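Local atomic coordinates of 2-dehydropantoate 2-reductase (Bacillus subtilis, PDB entry 3EGO), a protein that probably catalyses the NADPH-dependent reduction of ketopantoate (2-dehydropantoate) to pantoate in the pathway to pantothenate. Residues A[38-43]-A[56-61]; A[14-19]-A[45-50]; A[62-67]-A[85-90]. One frame throughout, in Å; residues are numbered along the deposited sequence.

Contact 1. Residues A[38-43]-A[56-61]; sequences AAIQSE and ADCSAD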
ATOM      1  N   ALA A  38      34.488  17.167  -6.774  1.00 36.56           N
ATOM      2  CA  ALA A  38      35.221  18.426  -6.699  1.00 34.47           C
ATOM      3  C   ALA A  38      35.171  18.978  -5.299  1.00 34.12           C
ATOM      4  O   ALA A  38      36.151  19.508  -4.798  1.00 33.15           O
ATOM      5  CB  ALA A  38      34.643  19.475  -7.697  1.00 36.62           C
ATOM      6  N   ALA A  39      34.012  18.874  -4.668  1.00 32.87           N
ATOM      7  CA  ALA A  39      33.839  19.460  -3.336  1.00 33.02           C
ATOM      8  C   ALA A  39      34.618  18.727  -2.236  1.00 32.79           C
ATOM      9  O   ALA A  39      35.047  19.350  -1.250  1.00 34.93           O
ATOM     10  CB  ALA A  39      32.360  19.551  -2.980  1.00 34.14           C
ATOM     11  N   ILE A  40      34.747  17.407  -2.371  1.00 34.47           N
ATOM     12  CA  ILE A  40      35.539  16.596  -1.412  1.00 33.84           C
ATOM     13  C   ILE A  40      37.028  16.912  -1.585  1.00 39.46           C
ATOM     14  O   ILE A  40      37.736  17.196  -0.615  1.00 40.29           O
ATOM     15  CB  ILE A  40      35.325  15.081  -1.633  1.00 34.63           C
ATOM     16  CG1 ILE A  40      33.940  14.641  -1.087  1.00 27.03           C
ATOM     17  CG2 ILE A  40      36.474  14.282  -0.984  1.00 33.54           C
ATOM     18  CD1 ILE A  40      33.406  13.273  -1.671  1.00 26.66           C
ATOM     19  N   GLN A  41      37.479  16.866  -2.837  1.00 43.30           N
ATOM     20  CA  GLN A  41      38.859  17.182  -3.185  1.00 48.19           C
ATOM     21  C   GLN A  41      39.180  18.607  -2.693  1.00 49.97           C
ATOM     22  O   GLN A  41      40.345  18.954  -2.558  1.00 53.14           O
ATOM     23  CB  GLN A  41      39.090  16.981  -4.699  1.00 45.59           C
ATOM     24  CG  GLN A  41      40.553  16.818  -5.162  1.00 50.26           C
ATOM     25  CD  GLN A  41      41.166  15.430  -4.887  1.00 57.06           C
ATOM     26  OE1 GLN A  41      40.965  14.463  -5.641  1.00 46.18           O
ATOM     27  NE2 GLN A  41      41.963  15.351  -3.825  1.00 62.50           N
ATOM     28  N   SER A  42      38.136  19.376  -2.338  1.00 52.59           N
ATOM     29  CA  SER A  42      38.227  20.797  -1.941  1.00 51.21           C
ATOM     30  C   SER A  42      38.207  21.165  -0.446  1.00 51.14           C
ATOM     31  O   SER A  42      39.110  21.862   0.023  1.00 51.26           O
ATOM     32  CB  SER A  42      37.156  21.619  -2.656  1.00 53.17           C
ATOM     33  OG  SER A  42      37.475  21.748  -4.029  1.00 55.99           O
ATOM     34  N   GLU A  43      37.180  20.779   0.310  1.00 45.68           N
ATOM     35  CA  GLU A  43      37.284  21.006   1.745  1.00 45.12           C
ATOM     36  C   GLU A  43      37.361  19.740   2.586  1.00 40.65           C
ATOM     37  O   GLU A  43      37.197  19.799   3.799  1.00 40.83           O
ATOM     38  CB  GLU A  43      36.212  21.961   2.309  1.00 48.67           C
ATOM     39  CG  GLU A  43      34.782  21.523   2.141  1.00 53.26           C
ATOM     40  CD  GLU A  43      34.138  22.193   0.961  1.00 60.30           C
ATOM     41  OE1 GLU A  43      34.884  22.731   0.114  1.00 64.73           O
ATOM     42  OE2 GLU A  43      32.890  22.186   0.882  1.00 68.33           O
ATOM     43  N   ALA A  56      38.815  15.385   7.457  1.00 26.76           N
ATOM     44  CA  ALA A  56      39.816  14.534   6.828  1.00 28.30           C
ATOM     45  C   ALA A  56      39.986  14.922   5.381  1.00 32.46           C
ATOM     46  O   ALA A  56      39.029  15.082   4.643  1.00 31.17           O
ATOM     47  CB  ALA A  56      39.411  13.028   6.893  1.00 30.09           C
ATOM     48  N   ASP A  57      41.230  14.991   4.935  1.00 36.24           N
ATOM     49  CA  ASP A  57      41.428  15.226   3.536  1.00 36.77           C
ATOM     50  C   ASP A  57      41.419  13.869   2.753  1.00 37.64           C
ATOM     51  O   ASP A  57      41.853  12.831   3.250  1.00 39.84           O
ATOM     52  CB  ASP A  57      42.588  16.231   3.394  1.00 42.67           C
ATOM     53  CG  ASP A  57      42.374  17.496   4.324  1.00 46.87           C
ATOM     54  OD1 ASP A  57      41.299  18.174   4.261  1.00 50.08           O
ATOM     55  OD2 ASP A  57      43.263  17.804   5.153  1.00 54.55           O
ATOM     56  N   CYS A  58      40.762  13.870   1.597  1.00 34.64           N
ATOM     57  CA  CYS A  58      40.424  12.669   0.840  0.50 35.17           C
ATOM     58  C   CYS A  58      40.525  13.031  -0.642  1.00 33.99           C
ATOM     59  O   CYS A  58      40.191  14.150  -0.993  1.00 35.42           O
ATOM     60  CB  CYS A  58      38.958  12.320   1.189  0.50 31.87           C
ATOM     61  SG  CYS A  58      38.308  10.787   0.611  0.50 33.69           S
ATOM     62  N   SER A  59      40.910  12.092  -1.504  1.00 34.10           N
ATOM     63  CA  SER A  59      40.799  12.337  -2.950  1.00 34.49           C
ATOM     64  C   SER A  59      39.415  11.911  -3.417  1.00 36.37           C
ATOM     65  O   SER A  59      38.683  11.230  -2.683  1.00 36.40           O
ATOM     66  CB  SER A  59      41.888  11.601  -3.746  1.00 34.41           C
ATOM     67  OG  SER A  59      43.157  11.889  -3.195  1.00 33.72           O
ATOM     68  N   ALA A  60      39.042  12.320  -4.627  1.00 35.58           N
ATOM     69  CA  ALA A  60      37.759  11.958  -5.192  1.00 32.72           C
ATOM     70  C   ALA A  60      37.836  11.873  -6.723  1.00 36.71           C
ATOM     71  O   ALA A  60      38.735  12.443  -7.347  1.00 39.18           O
ATOM     72  CB  ALA A  60      36.689  12.929  -4.742  1.00 33.61           C
ATOM     73  N   ASP A  61      36.908  11.162  -7.325  1.00 36.25           N
ATOM     74  CA  ASP A  61      36.929  10.964  -8.758  1.00 39.29           C
ATOM     75  C   ASP A  61      35.551  10.493  -9.157  1.00 39.17           C
ATOM     76  O   ASP A  61      34.747  10.151  -8.293  1.00 38.01           O
ATOM     77  CB  ASP A  61      37.956   9.894  -9.119  1.00 38.78           C
ATOM     78  CG  ASP A  61      38.634  10.153 -10.451  1.00 50.19           C
ATOM     79  OD1 ASP A  61      39.892  10.139 -10.462  1.00 52.68           O
ATOM     80  OD2 ASP A  61      37.911  10.363 -11.466  1.00 41.18           O
TER
HETATM   81  O   HOH W   1      40.404  16.653   0.550  1.00 35.17           O
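Helix 38-43 runs almost antiparallel to strand 59-61, at 168° and 6.8 Å between the two axes, with Q41 nearest to S59. This is part of the Rossmann-type NADP domain. Helix 34-43 lies in the connection between the parallel neighbours 26-30 and 52-61, and here it packs on the second of them. Strand 45-49 follows the helix before the chain enters 52-61. Two side chains of the helix carry the contact, one polar and one apolar. Q41 works from the solvent side. Its CG is anti to the backbone N, and a bend at chi2 (77°) turns the amide onto the strand. The amide lies across S59, with NE2 3.3 Å from S59 CA and OE1 also close. OE1 accepts a hydrogen bond from A60 N at 3.1 Å. The bond is fairly straight at the hydrogen, but the donor stands above the carbonyl plane of Q41, 59° out of it. I40 faces the interior. Its CG2 is anti to the backbone N and drops between two strand side chains, touching C58 CB at 3.8 Å and A60 CB at 4.0 Å. I40 also touches L15 of helix 12-22 and V29 of strand 26-30. It therefore sits where both helices meet the sheet. The I40 side chain lies near G10, a residue of the NADP site assigned by similarity. Beside these direct contacts a water joins the two backbones at C58. Water 1 donates to I40 O at 3.0 Å and accepts from C58 N, also at 3.0 Å.

Contact 2. Residues A[14-19]-A[45-50]; sequences GLLCAY and IRLYKG
A18, whose CB meets I45, gives its backbone N to G14 O in a helical hydrogen bond of 2.9 Å. That bond belongs to helix 12-22, the first helix of the Rossmann fold. G14 ends the glycine-rich GxGxxG sequence and is assigned to the NADP site by similarity. Segment 14-19 crosses strand 45-49 at 98°, with the axes 8.7 Å apart. No hydrogen bond joins the two segments, and every residue that touches is buried. I45 and L47, alternate residues of the strand, point to the helix and do most of the packing. I45 reaches with both branches. Its CD1 presses on A18 CB at 3.5 Å, tighter than usual for two carbons. Its CG2 lies 4.1 Å from Y19 CB and also approaches L15 O. The CD1 end is 4.3 Å from L15 CD2, a looser contact. L47 packs against L16 and Y19. CG of L16 is anti to the backbone N (chi1 -178°), which carries the side chain back toward the strand although its first bond points away. Its CD1 then touches L47 CD1 at 3.8 Å. L16 also touches A126, another residue assigned to the NADP site by similarity, so the same side chain packs both on this strand and beside the probable cofactor site. F54 and A56 of strand 52-61 also touch Y19. The Y19 and L47 side chains cross at about a right angle. L47 CB makes a CH-pi contact over one face of the Y19 ring, offset toward the rim, 4.1 Å from the ring centroid and 17° off the normal.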
ATOM      1  N   GLY A  14      29.449   5.606   2.344  1.00 20.84           N
ATOM      2  CA  GLY A  14      30.707   5.953   1.689  1.00 20.97           C
ATOM      3  C   GLY A  14      31.507   7.018   2.406  1.00 20.32           C
ATOM      4  O   GLY A  14      32.708   6.872   2.619  1.00 21.49           O
ATOM      5  N   LEU A  15      30.854   8.106   2.780  1.00 19.06           N
ATOM      6  CA  LEU A  15      31.570   9.186   3.452  1.00 20.25           C
ATOM      7  C   LEU A  15      32.089   8.737   4.805  1.00 21.24           C
ATOM      8  O   LEU A  15      33.149   9.154   5.238  1.00 20.11           O
ATOM      9  CB  LEU A  15      30.643  10.398   3.622  1.00 20.86           C
ATOM     10  CG  LEU A  15      30.180  11.017   2.272  1.00 21.18           C
ATOM     11  CD1 LEU A  15      29.138  12.134   2.562  1.00 24.90           C
ATOM     12  CD2 LEU A  15      31.352  11.535   1.469  1.00 23.05           C
ATOM     13  N   LEU A  16      31.277   7.953   5.521  1.00 19.62           N
ATOM     14  CA  LEU A  16      31.665   7.433   6.848  1.00 18.08           C
ATOM     15  C   LEU A  16      32.915   6.555   6.711  1.00 18.90           C
ATOM     16  O   LEU A  16      33.901   6.730   7.451  1.00 20.50           O
ATOM     17  CB  LEU A  16      30.509   6.573   7.406  1.00 18.11           C
ATOM     18  CG  LEU A  16      30.751   5.992   8.815  1.00 20.62           C
ATOM     19  CD1 LEU A  16      30.511   7.008   9.844  1.00 21.04           C
ATOM     20  CD2 LEU A  16      29.817   4.819   8.988  1.00 21.08           C
ATOM     21  N   CYS A  17      32.906   5.631   5.734  1.00 19.43           N
ATOM     22  CA  CYS A  17      34.068   4.768   5.544  1.00 19.40           C
ATOM     23  C   CYS A  17      35.283   5.592   5.106  1.00 22.98           C
ATOM     24  O   CYS A  17      36.402   5.340   5.517  1.00 23.65           O
ATOM     25  CB  CYS A  17      33.783   3.723   4.446  1.00 21.08           C
ATOM     26  SG  CYS A  17      32.576   2.464   4.940  1.00 23.48           S
ATOM     27  N   ALA A  18      35.057   6.575   4.235  1.00 22.28           N
ATOM     28  CA  ALA A  18      36.185   7.376   3.735  1.00 20.88           C
ATOM     29  C   ALA A  18      36.828   8.127   4.895  1.00 23.03           C
ATOM     30  O   ALA A  18      38.033   8.139   5.002  1.00 24.85           O
ATOM     31  CB  ALA A  18      35.681   8.358   2.665  1.00 19.75           C
ATOM     32  N   TYR A  19      36.032   8.730   5.783  1.00 20.16           N
ATOM     33  CA  TYR A  19      36.618   9.429   6.901  1.00 22.87           C
ATOM     34  C   TYR A  19      37.522   8.503   7.757  1.00 24.87           C
ATOM     35  O   TYR A  19      38.716   8.770   8.053  1.00 22.62           O
ATOM     36  CB  TYR A  19      35.544  10.096   7.795  1.00 23.69           C
ATOM     37  CG  TYR A  19      36.267  10.691   8.997  1.00 27.19           C
ATOM     38  CD1 TYR A  19      36.953  11.903   8.882  1.00 28.16           C
ATOM     39  CD2 TYR A  19      36.360   9.990  10.201  1.00 23.78           C
ATOM     40  CE1 TYR A  19      37.666  12.412   9.952  1.00 25.09           C
ATOM     41  CE2 TYR A  19      37.056  10.473  11.247  1.00 23.67           C
ATOM     42  CZ  TYR A  19      37.732  11.685  11.109  1.00 29.66           C
ATOM     43  OH  TYR A  19      38.443  12.168  12.179  1.00 34.60           O
ATOM     44  N   ILE A  45      36.459  15.780   3.892  1.00 32.71           N
ATOM     45  CA  ILE A  45      35.242  15.225   4.458  1.00 31.84           C
ATOM     46  C   ILE A  45      35.104  15.663   5.897  1.00 27.50           C
ATOM     47  O   ILE A  45      36.064  15.615   6.673  1.00 33.14           O
ATOM     48  CB  ILE A  45      35.271  13.672   4.375  1.00 31.31           C
ATOM     49  CG1 ILE A  45      35.044  13.238   2.927  1.00 34.00           C
ATOM     50  CG2 ILE A  45      34.184  13.054   5.258  1.00 32.55           C
ATOM     51  CD1 ILE A  45      35.403  11.811   2.727  1.00 40.36           C
ATOM     52  N   ARG A  46      33.912  16.070   6.281  1.00 24.47           N
ATOM     53  CA  ARG A  46      33.674  16.418   7.667  1.00 25.45           C
ATOM     54  C   ARG A  46      32.877  15.310   8.291  1.00 27.47           C
ATOM     55  O   ARG A  46      31.925  14.828   7.706  1.00 26.92           O
ATOM     56  CB  ARG A  46      32.859  17.701   7.768  1.00 26.36           C
ATOM     57  CG  ARG A  46      33.486  18.885   7.057  1.00 35.41           C
ATOM     58  CD  ARG A  46      34.828  19.277   7.686  1.00 45.63           C
ATOM     59  NE  ARG A  46      35.568  20.266   6.894  1.00 48.08           N
ATOM     60  CZ  ARG A  46      35.409  21.586   6.999  1.00 47.07           C
ATOM     61  NH1 ARG A  46      36.127  22.398   6.236  1.00 44.05           N
ATOM     62  NH2 ARG A  46      34.536  22.098   7.865  1.00 43.82           N
ATOM     63  N   LEU A  47      33.251  14.916   9.491  1.00 25.73           N
ATOM     64  CA  LEU A  47      32.432  13.945  10.186  1.00 26.50           C
ATOM     65  C   LEU A  47      32.016  14.563  11.486  1.00 26.06           C
ATOM     66  O   LEU A  47      32.864  15.121  12.209  1.00 27.61           O
ATOM     67  CB  LEU A  47      33.227  12.665  10.441  1.00 27.22           C
ATOM     68  CG  LEU A  47      32.410  11.652  11.251  1.00 28.72           C
ATOM     69  CD1 LEU A  47      32.360  10.297  10.518  1.00 23.29           C
ATOM     70  CD2 LEU A  47      33.048  11.542  12.593  1.00 24.18           C
ATOM     71  N   TYR A  48      30.719  14.472  11.778  1.00 25.70           N
ATOM     72  CA  TYR A  48      30.135  14.973  13.023  1.00 27.39           C
ATOM     73  C   TYR A  48      29.870  13.782  13.940  1.00 30.10           C
ATOM     74  O   TYR A  48      29.343  12.732  13.512  1.00 27.53           O
ATOM     75  CB  TYR A  48      28.815  15.695  12.742  1.00 27.44           C
ATOM     76  CG  TYR A  48      28.878  16.919  11.838  1.00 32.50           C
ATOM     77  CD1 TYR A  48      28.678  18.196  12.349  1.00 34.10           C
ATOM     78  CD2 TYR A  48      29.107  16.791  10.466  1.00 38.82           C
ATOM     79  CE1 TYR A  48      28.722  19.329  11.500  1.00 40.11           C
ATOM     80  CE2 TYR A  48      29.164  17.880   9.633  1.00 39.74           C
ATOM     81  CZ  TYR A  48      28.969  19.152  10.145  1.00 39.12           C
ATOM     82  OH  TYR A  48      29.018  20.237   9.297  1.00 42.98           O
ATOM     83  N   LYS A  49      30.256  13.903  15.199  1.00 25.26           N
ATOM     84  CA  LYS A  49      30.031  12.815  16.091  1.00 28.70           C
ATOM     85  C   LYS A  49      29.794  13.420  17.432  1.00 27.95           C
ATOM     86  O   LYS A  49      30.749  13.840  18.104  1.00 28.35           O
ATOM     87  CB  LYS A  49      31.201  11.859  16.139  1.00 28.38           C
ATOM     88  CG  LYS A  49      30.891  10.602  16.870  1.00 28.22           C
ATOM     89  CD  LYS A  49      31.968   9.591  16.604  1.00 27.46           C
ATOM     90  CE  LYS A  49      33.369  10.168  16.942  1.00 38.02           C
ATOM     91  NZ  LYS A  49      34.488   9.520  16.124  1.00 35.18           N
ATOM     92  N   GLY A  50      28.510  13.460  17.773  1.00 27.92           N
ATOM     93  CA  GLY A  50      28.002  13.914  19.065  1.00 32.23           C
ATOM     94  C   GLY A  50      28.665  15.146  19.643  1.00 36.32           C
ATOM     95  O   GLY A  50      29.099  15.140  20.810  1.00 42.42           O
TER

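Contact 3. Residues A[62-67]-A[85-90]; sequences TSINSD and SSLERI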
ATOM      1  N   THR A  62      35.284  10.460 -10.469  1.00 36.19           N
ATOM      2  CA  THR A  62      33.990  10.067 -10.972  1.00 37.13           C
ATOM      3  C   THR A  62      34.179   8.749 -11.695  1.00 36.20           C
ATOM      4  O   THR A  62      33.251   8.163 -12.220  1.00 35.97           O
ATOM      5  CB  THR A  62      33.405  11.157 -11.901  1.00 39.99           C
ATOM      6  OG1 THR A  62      34.413  11.592 -12.806  1.00 37.49           O
ATOM      7  CG2 THR A  62      32.968  12.373 -11.077  1.00 34.62           C
ATOM      8  N   SER A  63      35.406   8.265 -11.669  1.00 37.59           N
ATOM      9  CA  SER A  63      35.673   6.969 -12.252  1.00 38.70           C
ATOM     10  C   SER A  63      36.768   6.260 -11.477  1.00 33.48           C
ATOM     11  O   SER A  63      37.557   6.883 -10.768  1.00 33.10           O
ATOM     12  CB  SER A  63      36.054   7.142 -13.725  1.00 37.58           C
ATOM     13  OG  SER A  63      37.216   7.961 -13.798  1.00 44.44           O
ATOM     14  N   ILE A  64      36.785   4.941 -11.591  1.00 38.27           N
ATOM     15  CA  ILE A  64      37.845   4.138 -10.987  1.00 39.03           C
ATOM     16  C   ILE A  64      39.009   4.194 -11.965  1.00 42.66           C
ATOM     17  O   ILE A  64      39.005   3.532 -13.004  1.00 38.96           O
ATOM     18  CB  ILE A  64      37.416   2.664 -10.791  1.00 40.03           C
ATOM     19  CG1 ILE A  64      36.121   2.584  -9.980  1.00 39.85           C
ATOM     20  CG2 ILE A  64      38.532   1.828 -10.098  1.00 40.07           C
ATOM     21  CD1 ILE A  64      35.532   1.217  -9.944  1.00 37.68           C
ATOM     22  N   ASN A  65      39.996   5.017 -11.668  1.00 44.60           N
ATOM     23  CA  ASN A  65      41.112   5.072 -12.578  1.00 48.72           C
ATOM     24  C   ASN A  65      42.455   4.955 -11.859  1.00 49.05           C
ATOM     25  O   ASN A  65      43.485   5.478 -12.313  1.00 51.39           O
ATOM     26  CB  ASN A  65      41.008   6.250 -13.570  1.00 49.08           C
ATOM     27  CG  ASN A  65      40.555   7.526 -12.922  1.00 52.25           C
ATOM     28  OD1 ASN A  65      41.269   8.098 -12.094  1.00 58.45           O
ATOM     29  ND2 ASN A  65      39.374   8.004 -13.309  1.00 49.55           N
ATOM     30  N   SER A  66      42.404   4.262 -10.721  1.00 47.55           N
ATOM     31  CA  SER A  66      43.598   3.742 -10.048  1.00 47.59           C
ATOM     32  C   SER A  66      43.527   2.234  -9.833  1.00 47.73           C
ATOM     33  O   SER A  66      42.457   1.600  -9.975  1.00 48.02           O
ATOM     34  CB  SER A  66      43.870   4.453  -8.714  1.00 46.82           C
ATOM     35  OG  SER A  66      44.278   5.792  -8.924  1.00 46.31           O
ATOM     36  N   ASP A  67      44.692   1.662  -9.529  1.00 46.59           N
ATOM     37  CA  ASP A  67      44.787   0.293  -9.057  1.00 45.07           C
ATOM     38  C   ASP A  67      44.747   0.329  -7.527  1.00 42.55           C
ATOM     39  O   ASP A  67      45.788   0.440  -6.868  1.00 42.24           O
ATOM     40  CB  ASP A  67      46.093  -0.360  -9.540  1.00 45.32           C
ATOM     41  CG  ASP A  67      45.970  -0.961 -10.934  1.00 51.68           C
ATOM     42  OD1 ASP A  67      44.872  -0.864 -11.535  1.00 51.32           O
ATOM     43  OD2 ASP A  67      46.973  -1.542 -11.426  1.00 57.12           O
ATOM     44  N   SER A  85      30.529  -2.972 -14.419  1.00 50.03           N
ATOM     45  CA  SER A  85      31.114  -2.731 -15.753  1.00 49.20           C
ATOM     46  C   SER A  85      32.496  -2.094 -15.666  1.00 50.23           C
ATOM     47  O   SER A  85      33.399  -2.431 -16.440  1.00 50.40           O
ATOM     48  CB  SER A  85      30.176  -1.882 -16.614  1.00 48.72           C
ATOM     49  OG  SER A  85      29.127  -2.675 -17.144  1.00 42.68           O
ATOM     50  N   SER A  86      32.668  -1.176 -14.725  1.00 49.41           N
ATOM     51  CA  SER A  86      33.994  -0.645 -14.448  1.00 52.03           C
ATOM     52  C   SER A  86      34.888  -1.703 -13.819  1.00 52.17           C
ATOM     53  O   SER A  86      36.084  -1.759 -14.091  1.00 50.96           O
ATOM     54  CB  SER A  86      33.920   0.554 -13.523  1.00 51.99           C
ATOM     55  OG  SER A  86      32.938   1.467 -13.978  1.00 57.05           O
ATOM     56  N   LEU A  87      34.306  -2.548 -12.978  1.00 53.66           N
ATOM     57  CA  LEU A  87      35.116  -3.488 -12.206  1.00 54.28           C
ATOM     58  C   LEU A  87      35.775  -4.538 -13.113  1.00 56.63           C
ATOM     59  O   LEU A  87      36.636  -5.305 -12.681  1.00 55.55           O
ATOM     60  CB  LEU A  87      34.286  -4.126 -11.078  1.00 53.58           C
ATOM     61  CG  LEU A  87      33.817  -3.140  -9.985  1.00 47.03           C
ATOM     62  CD1 LEU A  87      33.214  -3.876  -8.803  1.00 46.86           C
ATOM     63  CD2 LEU A  87      34.935  -2.237  -9.524  1.00 39.87           C
ATOM     64  N   GLU A  88      35.377  -4.546 -14.381  1.00 58.91           N
ATOM     65  CA  GLU A  88      35.960  -5.460 -15.360  1.00 59.73           C
ATOM     66  C   GLU A  88      37.185  -4.882 -16.079  1.00 59.96           C
ATOM     67  O   GLU A  88      38.038  -5.626 -16.559  1.00 60.95           O
ATOM     68  CB  GLU A  88      34.900  -5.905 -16.361  1.00 59.46           C
ATOM     69  CG  GLU A  88      33.790  -6.736 -15.728  1.00 63.12           C
ATOM     70  CD  GLU A  88      32.481  -6.638 -16.492  1.00 67.51           C
ATOM     71  OE1 GLU A  88      32.388  -5.760 -17.376  1.00 72.45           O
ATOM     72  OE2 GLU A  88      31.544  -7.423 -16.211  1.00 69.36           O
ATOM     73  N   ARG A  89      37.290  -3.561 -16.125  1.00 59.29           N
ATOM     74  CA  ARG A  89      38.370  -2.912 -16.859  1.00 59.19           C
ATOM     75  C   ARG A  89      39.567  -2.512 -15.995  1.00 58.80           C
ATOM     76  O   ARG A  89      40.452  -1.773 -16.442  1.00 59.31           O
ATOM     77  CB  ARG A  89      37.821  -1.697 -17.612  1.00 60.99           C
ATOM     78  CG  ARG A  89      36.734  -2.067 -18.608  1.00 62.81           C
ATOM     79  CD  ARG A  89      36.052  -0.848 -19.190  1.00 66.71           C
ATOM     80  NE  ARG A  89      34.608  -1.040 -19.162  1.00 71.69           N
ATOM     81  CZ  ARG A  89      33.915  -1.651 -20.114  1.00 72.86           C
ATOM     82  NH1 ARG A  89      34.527  -2.116 -21.196  1.00 74.70           N
ATOM     83  NH2 ARG A  89      32.604  -1.792 -19.984  1.00 72.68           N
ATOM     84  N   ILE A  90      39.596  -2.996 -14.758  1.00 56.61           N
ATOM     85  CA  ILE A  90      40.716  -2.728 -13.869  1.00 55.10           C
ATOM     86  C   ILE A  90      41.422  -4.026 -13.494  1.00 52.87           C
ATOM     87  O   ILE A  90      40.888  -5.119 -13.685  1.00 50.45           O
ATOM     88  CB  ILE A  90      40.254  -2.037 -12.565  1.00 55.38           C
ATOM     89  CG1 ILE A  90      39.056  -2.776 -11.974  1.00 54.53           C
ATOM     90  CG2 ILE A  90      39.930  -0.574 -12.824  1.00 57.80           C
ATOM     91  CD1 ILE A  90      38.622  -2.238 -10.625  1.00 54.00           C
TER
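I64 and I90 cross at about a right angle, while I64 and L87 meet at a slant. I64 is the centre of the contact because its two branches serve different partners. CG2 turns to I90 and CD1 turns to L87. The CG2 methyl of I64 touches I90 CG2 at 3.9 Å and lies 4.1 Å from I90 CD1. I90 offers both of these methyls because its CG1 stands between the backbone N and the carbonyl carbon (chi1 48°), leaving CG2 anti to the carbonyl carbon. The other methyl of I64, CD1, comes close to L87 CD2 at 3.5 Å. It also rests on S86 CB, 4.0 Å away. The backbone of 85-90 puts these partners side by side. A type I turn from S86 to R89, with R89 N bonded to S86 O at 3.0 Å, carries the chain on to I90. In the Rossmann domain this joins the loop between strands 52-61 and 70-73 to segment 85-90, which continues from helix 80-86. L71 of strand 70-73 touches both L87 and I90. L87 also packs on W111, and its carbonyl oxygen accepts a hydrogen bond from H115. No hydrogen bond crosses between the segments. S86 OG turns instead to S82 O, one helical turn back, while S86 CB faces I64 CD1.

How the contacts relate
Contact 2 is wholly buried, contact 1 is partly buried, and contact 3 lies at the surface. All three belong to the nucleotide-binding domain. Contacts 1 and 2 are knit together. Strands 45-49 and 52-61 pair antiparallel, with I45 N probably bonded to A56 O, and A56 CB packs on Y19 CD1. Contact 3 follows contact 1 along the chain without otherwise touching it. Its nearest atoms are about 13 Å from those of contact 2. The chemistry follows the depth. Contact 2 is apolar with one aromatic face. Contact 1 adds a hydrogen bond to an exposed glutamine and a bridging water. Contact 3 is a small apolar patch between an irregular loop and a chain that leaves a helix through a turn.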